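Local coordinates for uncharacterized protein (PDB 4IRT) that is of unconfirmed function but is probably a neuraminidase-like protein, built as a beta-propeller of the BNR-repeat family, at residues Val29-Glu34 against Met78-Glu83. Numbering follows the deposited sequence.
Sequences VTHGDE and MMIDGE
The ring of His31 lies against the branch methyl of Ile80: CG2 sits over one ring face, 3.9 Å from the centroid and 23° off the normal, displaced toward the CG side of the ring, a CH-pi contact. CG anti to the backbone N (chi1 -176°) lays the imidazole alongside Ile80, and its CE1 comes obliquely to 3.4 Å from Asp81 O. In the plane of the ring, His31 NE2 meets a water at 2.7 Å; that water also donates to Gly82 O (3.1 Å), so the imidazole is tied to the far end of the 78-83 segment through solvent. Deeper in, Val29 divides its two methyls among three partners. CG1 touches both Ile80 CG1 and Met78 CG at 3.9 Å, while CG2 packs 4.0 Å from Met79 SE. Ile80 touches both neighbours, with CG1 against Val29 and CG2 over the His31 ring. Both methionines are selenomethionines; Met79 starts out pointing away, and bends at chi2 and chi3 bring its selenium back beside Val29. Asp81 OD1 accepts from Glu83 N in an Asx turn and also from Tyr85 N, while OD2 bonds His87 NE2. In 29-34, a type II' turn from His31 to Glu34 leads into strand 34-40. The strands run nearly parallel, 13° apart with axes 7.3 Å distant, and meet through side chains and one bridging water, without a direct hydrogen bond between them: they are the first, inner-edge strands of two successive antiparallel sheets, packed as neighbouring blades of a beta-propeller.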
# COMPACT_ATOMS: atom_id res chain seq x y z
N VAL A 29 -3.79 11.36 -2.67
CA VAL A 29 -4.31 11.65 -1.36
C VAL A 29 -5.04 12.97 -1.34
O VAL A 29 -4.54 13.98 -1.84
CB VAL A 29 -3.22 11.59 -0.28
CG1 VAL A 29 -2.14 12.63 -0.52
CG2 VAL A 29 -3.84 11.83 1.08
N THR A 30 -6.23 12.94 -0.76
CA THR A 30 -7.08 14.13 -0.57
C THR A 30 -6.86 14.78 0.80
O THR A 30 -6.82 14.10 1.82
CB THR A 30 -8.58 13.76 -0.75
OG1 THR A 30 -8.84 13.50 -2.14
CG2 THR A 30 -9.51 14.90 -0.27
N HIS A 31 -6.79 16.10 0.82
CA HIS A 31 -6.85 16.86 2.07
C HIS A 31 -7.89 17.95 1.82
O HIS A 31 -7.75 18.75 0.90
CB HIS A 31 -5.48 17.44 2.40
CG HIS A 31 -5.42 18.15 3.71
ND1 HIS A 31 -5.35 17.49 4.91
CD2 HIS A 31 -5.41 19.48 4.00
CE1 HIS A 31 -5.32 18.37 5.89
NE2 HIS A 31 -5.35 19.58 5.36
N GLY A 32 -8.98 17.90 2.57
CA GLY A 32 -10.08 18.86 2.34
C GLY A 32 -10.73 18.59 0.98
O GLY A 32 -11.13 17.46 0.69
N ASP A 33 -10.85 19.62 0.16
CA ASP A 33 -11.36 19.43 -1.19
C ASP A 33 -10.27 19.44 -2.27
O ASP A 33 -10.58 19.64 -3.44
CB ASP A 33 -12.50 20.41 -1.50
CG ASP A 33 -12.03 21.83 -1.76
OD1 ASP A 33 -10.85 22.19 -1.50
OD2 ASP A 33 -12.87 22.62 -2.27
N GLU A 34 -9.02 19.22 -1.88
CA GLU A 34 -7.89 19.18 -2.83
C GLU A 34 -7.33 17.79 -2.87
O GLU A 34 -7.23 17.14 -1.84
CB GLU A 34 -6.81 20.16 -2.42
CG GLU A 34 -7.33 21.57 -2.58
CD GLU A 34 -6.41 22.67 -2.12
OE1 GLU A 34 -5.48 22.44 -1.32
OE2 GLU A 34 -6.65 23.81 -2.55
N MSE A 78 3.65 9.55 -0.45
CA MSE A 78 3.30 10.88 0.06
C MSE A 78 2.14 10.84 1.02
O MSE A 78 1.38 9.85 1.11
CB MSE A 78 2.99 11.81 -1.11
CG MSE A 78 1.55 11.72 -1.55
SE MSE A 78 1.08 12.55 -3.26
CE MSE A 78 1.75 14.31 -2.93
N MSE A 79 1.97 11.95 1.76
CA MSE A 79 0.87 12.12 2.71
C MSE A 79 0.78 13.57 3.10
O MSE A 79 1.76 14.29 3.00
CB MSE A 79 1.12 11.27 3.96
CG MSE A 79 0.02 11.28 5.03
SE MSE A 79 -1.75 10.79 4.37
CE MSE A 79 -1.35 9.13 3.47
N ILE A 80 -0.40 14.00 3.54
CA ILE A 80 -0.61 15.38 3.98
C ILE A 80 -0.88 15.35 5.48
O ILE A 80 -1.66 14.52 5.97
CB ILE A 80 -1.82 16.03 3.30
CG1 ILE A 80 -1.86 15.75 1.78
CG2 ILE A 80 -1.84 17.55 3.59
CD1 ILE A 80 -0.80 16.41 0.96
N ASP A 81 -0.22 16.22 6.22
CA ASP A 81 -0.42 16.32 7.67
C ASP A 81 -1.59 17.27 7.97
O ASP A 81 -2.18 17.85 7.06
CB ASP A 81 0.89 16.66 8.42
CG ASP A 81 1.38 18.10 8.18
OD1 ASP A 81 0.59 18.97 7.78
OD2 ASP A 81 2.60 18.35 8.40
N GLY A 82 -1.87 17.46 9.25
CA GLY A 82 -3.04 18.23 9.67
C GLY A 82 -3.00 19.71 9.33
O GLY A 82 -4.02 20.37 9.38
N GLU A 83 -1.81 20.24 9.06
CA GLU A 83 -1.62 21.64 8.70
C GLU A 83 -1.52 21.79 7.21
O GLU A 83 -1.42 22.89 6.70
CB GLU A 83 -0.38 22.21 9.38
CG GLU A 83 -0.60 22.60 10.84
CD GLU A 83 0.68 22.86 11.61
OE1 GLU A 83 1.80 22.67 11.08
OE2 GLU A 83 0.56 23.21 12.79
O HOH W 1 -4.96 21.82 6.85